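Local structure of GTPase subunit of restriction endonuclease (Thermococcus gammatolerans, 6P0F) at residues E2-I7 with K67-L72; L72-K77 with Y151-G156. The protein probably recognises and binds DNA through this N-terminal YTH-like domain, as the GTPase subunit of an McrB-type, GTP-dependent restriction endonuclease. All blocks are in the same frame, centred on the assembly; numbering follows the deposited sequence.

Contact 1: residues E2-I7 with K67-L72; sequences ENQLFI and KGDMVL
Leu-5, Phe-6 and Ile-7 run parallel to Met-70, Val-71 and Leu-72, the two strand axes 4.7 Å apart, and the backbones bond in a ladder: Met-70 N to Gln-4 O, Phe-6 N to Met-70 O and Leu-72 N to Phe-6 O. Just before the strands, the Asp-69 carboxylate extends the ladder. Its OD1 accepts Gln-4 N at 2.9 Å, the donor standing well above the carboxylate plane, while OD2 takes Gln-4 NE2 at 2.9 Å on the syn side but tilted 35° out of that plane. With CG beside the backbone N (chi1 -60°) and the chain extended beyond it, Gln-4 lies alongside Asp-69, and NE2 also bonds Lys-64 O. OD2 further accepts Asp-66 N and meets the Phe-6 ring at its edge, 3.5 Å from CE2. A leucine in place of Asp-69 would probably leave Gln-4 N and Asp-66 N without their acceptor and the Gln-4 amide freer to turn. The pairing lies within the mixed sheet of the YTH-like domain, 5-11 beside 70-76. On the face bearing Leu-5, CD1 packs 3.9 Å from CB of selenomethionine Met-70 and 4.0 Å from Leu-72 CD1; helix 160-174 covers Leu-5 and Met-70 with Leu-170.

Contact 2: residues L72-K77 with Y151-G156; sequences LFYVGK and YFPIAG
The side chains of Tyr-74 and Phe-152 run antiparallel past one another, and the phenylalanine ring comes up beside the base of the tyrosine. Phe-152 CE1 lies 3.6 Å from Tyr-74 CB, and CD1 reaches the edge of the tyrosine ring near CD2. The same CE1 is 3.4 Å from Tyr-74 O, which sits at the rim of the phenylalanine ring close to its plane. Phe-152 CZ approaches Gly-76 O at 3.5 Å; a side chain at this glycine would point toward Phe-152. A chi1 of -168°, which places CG opposite the backbone N, sends the Phe-152 ring along 74-76. No hydrogen bond joins the two segments: the loop before strand 155-158 packs against strand 70-76 of the mixed sheet instead of pairing with it. Tyr-151 O comes in the plane of the Tyr-74 ring at its edge, 3.4 Å from CE2, and accepts a bond from Asn-142 ND2. The Tyr-74 hydroxyl bonds OD1 of that asparagine, so one amide of helix 138-145 ties both segments. Within the loop, Pro-153 CD lies over the centre of the Tyr-151 ring, 3.6 Å above its plane, and that side chain's nearest atom is about 3 Å from a bound MES, probably crystallisation buffer.

Overall arrangement
Strand 70-76 carries both sites, contact 1 at its start and contact 2 toward its end, with Leu-72 common to both and the centres about 14 Å apart. Along the chain they come in series: 2-7 meets 67-72 before 72-77 meets 151-156. Strand 5-11 links them across the mixed sheet, lying parallel to 70-76 on one side and antiparallel to 155-158 on the other. There Ile-7 O and Gly-156 N, 2.7 Å apart, probably form a hydrogen bond, and Ile-7 also packs on Pro-153 and Tyr-74. Segments from the beginning, middle and late part of the sequence are thereby brought together in one domain, probably the DNA-binding module.

Contact 1: residues E2-I7 with K67-L72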
loop_
_atom_site.group_PDB
_atom_site.type_symbol
_atom_site.label_atom_id
_atom_site.label_comp_id
_atom_site.label_asym_id
_atom_site.label_seq_id
_atom_site.Cartn_x
_atom_site.Cartn_y
_atom_site.Cartn_z
ATOM N N GLU A 2 13.075 7.070 12.068
ATOM C CA GLU A 2 13.713 7.498 10.835
ATOM C C GLU A 2 12.849 7.222 9.608
ATOM O O GLU A 2 13.083 7.811 8.546
ATOM C CB GLU A 2 15.071 6.817 10.686
ATOM C CG GLU A 2 15.996 7.538 9.727
ATOM C CD GLU A 2 16.409 8.911 10.225
ATOM O OE1 GLU A 2 16.591 9.816 9.380
ATOM O OE2 GLU A 2 16.529 9.088 11.455
ATOM N N ASN A 3 11.835 6.379 9.732
ATOM C CA ASN A 3 10.930 6.113 8.625
ATOM C C ASN A 3 9.500 6.337 9.092
ATOM O O ASN A 3 9.236 6.671 10.251
ATOM C CB ASN A 3 11.123 4.698 8.090
ATOM C CG ASN A 3 11.382 3.696 9.192
ATOM O OD1 ASN A 3 10.591 3.579 10.123
ATOM N ND2 ASN A 3 12.508 2.978 9.109
ATOM N N GLN A 4 8.576 6.197 8.154
ATOM C CA GLN A 4 7.182 6.515 8.372
ATOM C C GLN A 4 6.327 5.271 8.180
ATOM O O GLN A 4 6.704 4.326 7.495
ATOM C CB GLN A 4 6.746 7.636 7.435
ATOM C CG GLN A 4 7.552 8.914 7.644
ATOM C CD GLN A 4 7.313 9.963 6.603
ATOM O OE1 GLN A 4 7.050 11.122 6.932
ATOM N NE2 GLN A 4 7.398 9.580 5.329
ATOM N N LEU A 5 5.163 5.287 8.821
ATOM C CA LEU A 5 4.174 4.229 8.705
ATOM C C LEU A 5 2.883 4.851 8.196
ATOM O O LEU A 5 2.387 5.829 8.775
ATOM C CB LEU A 5 3.942 3.520 10.037
ATOM C CG LEU A 5 2.794 2.511 10.131
ATOM C CD1 LEU A 5 3.071 1.379 9.107
ATOM C CD2 LEU A 5 2.637 1.983 11.554
ATOM N N PHE A 6 2.355 4.310 7.096
ATOM C CA PHE A 6 1.113 4.764 6.498
ATOM C C PHE A 6 0.087 3.641 6.513
ATOM O O PHE A 6 0.448 2.461 6.522
ATOM C CB PHE A 6 1.335 5.227 5.060
ATOM C CG PHE A 6 2.296 6.349 4.946
ATOM C CD1 PHE A 6 1.883 7.652 5.161
ATOM C CD2 PHE A 6 3.629 6.109 4.656
ATOM C CE1 PHE A 6 2.776 8.706 5.077
ATOM C CE2 PHE A 6 4.523 7.173 4.548
ATOM C CZ PHE A 6 4.084 8.477 4.794
ATOM N N ILE A 7 -1.195 4.026 6.545
ATOM C CA ILE A 7 -2.317 3.100 6.389
ATOM C C ILE A 7 -3.051 3.456 5.107
ATOM O O ILE A 7 -3.428 4.617 4.890
ATOM C CB ILE A 7 -3.291 3.151 7.577
ATOM C CG1 ILE A 7 -2.616 2.666 8.844
ATOM C CG2 ILE A 7 -4.548 2.324 7.272
ATOM C CD1 ILE A 7 -3.370 3.106 10.092
ATOM N N LYS A 67 11.103 5.630 0.069
ATOM C CA LYS A 67 11.550 4.250 0.198
ATOM C C LYS A 67 12.022 3.982 1.623
ATOM O O LYS A 67 12.496 4.880 2.344
ATOM C CB LYS A 67 12.622 3.921 -0.838
ATOM C CG LYS A 67 13.839 4.771 -0.782
ATOM C CD LYS A 67 14.833 4.343 -1.879
ATOM C CE LYS A 67 16.061 5.213 -1.738
ATOM N NZ LYS A 67 17.090 4.840 -2.718
ATOM N N GLY A 68 11.741 2.770 2.090
ATOM C CA GLY A 68 11.976 2.392 3.462
ATOM C C GLY A 68 10.790 2.578 4.382
ATOM O O GLY A 68 10.777 1.995 5.473
ATOM N N ASP A 69 9.808 3.376 3.964
ATOM C CA ASP A 69 8.577 3.554 4.718
ATOM C C ASP A 69 7.748 2.267 4.658
ATOM O O ASP A 69 7.872 1.444 3.740
ATOM C CB ASP A 69 7.796 4.737 4.178
ATOM C CG ASP A 69 8.441 6.084 4.514
ATOM O OD1 ASP A 69 9.408 6.088 5.340
ATOM O OD2 ASP A 69 7.960 7.105 3.966
HETATM N N MSE A 70 6.881 2.109 5.639
HETATM C CA MSE A 70 6.072 0.913 5.801
HETATM C C MSE A 70 4.614 1.276 5.530
HETATM O O MSE A 70 4.154 2.367 5.872
HETATM C CB MSE A 70 6.257 0.354 7.200
HETATM C CG MSE A 70 7.586 -0.289 7.310
HETATM SE SE MSE A 70 7.971 -0.586 9.161
HETATM C CE MSE A 70 6.262 -1.189 9.758
ATOM N N VAL A 71 3.884 0.330 4.934
ATOM C CA VAL A 71 2.477 0.529 4.585
ATOM C C VAL A 71 1.666 -0.627 5.156
ATOM O O VAL A 71 1.962 -1.800 4.887
ATOM C CB VAL A 71 2.272 0.627 3.067
ATOM C CG1 VAL A 71 0.774 0.741 2.789
ATOM C CG2 VAL A 71 3.023 1.811 2.462
ATOM N N LEU A 72 0.639 -0.297 5.938
ATOM C CA LEU A 72 -0.394 -1.248 6.333
ATOM C C LEU A 72 -1.551 -1.053 5.358
ATOM O O LEU A 72 -2.151 0.022 5.321
ATOM C CB LEU A 72 -0.879 -1.001 7.760
ATOM C CG LEU A 72 0.129 -1.420 8.833
ATOM C CD1 LEU A 72 -0.243 -0.689 10.120
ATOM C CD2 LEU A 72 0.193 -2.911 9.035
#

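Contact 2: residues L72-K77 with Y151-G156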
loop_
_atom_site.group_PDB
_atom_site.type_symbol
_atom_site.label_atom_id
_atom_site.label_comp_id
_atom_site.label_asym_id
_atom_site.label_seq_id
_atom_site.Cartn_x
_atom_site.Cartn_y
_atom_site.Cartn_z
ATOM N N LEU A 72 0.639 -0.297 5.938
ATOM C CA LEU A 72 -0.394 -1.248 6.333
ATOM C C LEU A 72 -1.551 -1.053 5.358
ATOM O O LEU A 72 -2.151 0.022 5.321
ATOM C CB LEU A 72 -0.879 -1.001 7.760
ATOM C CG LEU A 72 0.129 -1.420 8.833
ATOM C CD1 LEU A 72 -0.243 -0.689 10.120
ATOM C CD2 LEU A 72 0.193 -2.911 9.035
ATOM N N PHE A 73 -1.811 -2.049 4.526
ATOM C CA PHE A 73 -2.998 -2.049 3.676
ATOM C C PHE A 73 -4.122 -2.677 4.487
ATOM O O PHE A 73 -4.072 -3.865 4.826
ATOM C CB PHE A 73 -2.758 -2.841 2.394
ATOM C CG PHE A 73 -1.843 -2.193 1.424
ATOM C CD1 PHE A 73 -2.258 -1.176 0.591
ATOM C CD2 PHE A 73 -0.538 -2.649 1.317
ATOM C CE1 PHE A 73 -1.387 -0.617 -0.330
ATOM C CE2 PHE A 73 0.341 -2.088 0.384
ATOM C CZ PHE A 73 -0.085 -1.085 -0.431
ATOM N N TYR A 74 -5.136 -1.882 4.824
ATOM C CA TYR A 74 -6.355 -2.380 5.431
ATOM C C TYR A 74 -7.315 -2.768 4.313
ATOM O O TYR A 74 -7.511 -1.983 3.398
ATOM C CB TYR A 74 -6.990 -1.276 6.276
ATOM C CG TYR A 74 -6.398 -0.969 7.626
ATOM C CD1 TYR A 74 -5.152 -1.444 8.009
ATOM C CD2 TYR A 74 -7.106 -0.188 8.521
ATOM C CE1 TYR A 74 -4.628 -1.146 9.259
ATOM C CE2 TYR A 74 -6.597 0.112 9.781
ATOM C CZ TYR A 74 -5.358 -0.354 10.131
ATOM O OH TYR A 74 -4.857 -0.063 11.386
ATOM N N VAL A 75 -7.904 -3.960 4.386
ATOM C CA VAL A 75 -8.789 -4.450 3.329
ATOM C C VAL A 75 -10.131 -4.811 3.957
ATOM O O VAL A 75 -10.198 -5.666 4.847
ATOM C CB VAL A 75 -8.178 -5.654 2.601
ATOM C CG1 VAL A 75 -9.119 -6.132 1.486
ATOM C CG2 VAL A 75 -6.790 -5.300 2.051
ATOM N N GLY A 76 -11.204 -4.198 3.472
ATOM C CA GLY A 76 -12.508 -4.449 4.053
ATOM C C GLY A 76 -13.561 -3.622 3.341
ATOM O O GLY A 76 -13.255 -2.853 2.433
ATOM N N LYS A 77 -14.796 -3.757 3.822
ATOM C CA LYS A 77 -15.963 -3.095 3.227
ATOM C C LYS A 77 -16.091 -1.690 3.810
ATOM O O LYS A 77 -16.376 -1.516 5.005
ATOM C CB LYS A 77 -17.199 -3.950 3.486
ATOM C CG LYS A 77 -18.527 -3.299 3.196
ATOM C CD LYS A 77 -18.714 -3.060 1.724
ATOM C CE LYS A 77 -20.171 -2.635 1.478
ATOM N NZ LYS A 77 -20.980 -3.710 0.812
ATOM N N TYR A 151 -11.632 2.007 12.451
ATOM C CA TYR A 151 -10.908 3.025 11.705
ATOM C C TYR A 151 -10.386 2.473 10.377
ATOM O O TYR A 151 -9.721 1.434 10.328
ATOM C CB TYR A 151 -9.756 3.543 12.553
ATOM C CG TYR A 151 -8.893 4.599 11.907
ATOM C CD1 TYR A 151 -9.433 5.762 11.407
ATOM C CD2 TYR A 151 -7.521 4.425 11.824
ATOM C CE1 TYR A 151 -8.631 6.722 10.820
ATOM C CE2 TYR A 151 -6.711 5.376 11.277
ATOM C CZ TYR A 151 -7.252 6.510 10.752
ATOM O OH TYR A 151 -6.409 7.445 10.187
ATOM N N PHE A 152 -10.673 3.201 9.299
ATOM C CA PHE A 152 -10.462 2.697 7.933
ATOM C C PHE A 152 -10.239 3.901 7.034
ATOM O O PHE A 152 -11.097 4.268 6.214
ATOM C CB PHE A 152 -11.666 1.847 7.498
ATOM C CG PHE A 152 -11.472 1.043 6.230
ATOM C CD1 PHE A 152 -10.355 0.300 6.015
ATOM C CD2 PHE A 152 -12.465 0.992 5.269
ATOM C CE1 PHE A 152 -10.208 -0.448 4.856
ATOM C CE2 PHE A 152 -12.320 0.251 4.117
ATOM C CZ PHE A 152 -11.174 -0.466 3.899
ATOM N N PRO A 153 -9.075 4.545 7.148
ATOM C CA PRO A 153 -8.817 5.739 6.343
ATOM C C PRO A 153 -8.546 5.376 4.897
ATOM O O PRO A 153 -8.009 4.310 4.586
ATOM C CB PRO A 153 -7.582 6.361 6.999
ATOM C CG PRO A 153 -6.824 5.175 7.527
ATOM C CD PRO A 153 -7.897 4.169 7.969
ATOM N N ILE A 154 -8.904 6.295 3.995
ATOM C CA ILE A 154 -8.438 6.125 2.618
ATOM C C ILE A 154 -6.919 6.165 2.564
ATOM O O ILE A 154 -6.281 5.325 1.912
ATOM C CB ILE A 154 -9.084 7.173 1.699
ATOM C CG1 ILE A 154 -10.548 6.789 1.460
ATOM C CG2 ILE A 154 -8.360 7.223 0.378
ATOM C CD1 ILE A 154 -11.324 7.840 0.737
ATOM N N ALA A 155 -6.309 7.121 3.270
ATOM C CA ALA A 155 -4.865 7.219 3.408
ATOM C C ALA A 155 -4.568 7.916 4.723
ATOM O O ALA A 155 -4.998 9.058 4.922
ATOM C CB ALA A 155 -4.244 7.989 2.249
ATOM N N GLY A 156 -3.850 7.238 5.604
ATOM C CA GLY A 156 -3.517 7.786 6.908
ATOM C C GLY A 156 -2.032 7.722 7.201
ATOM O O GLY A 156 -1.304 6.873 6.679
#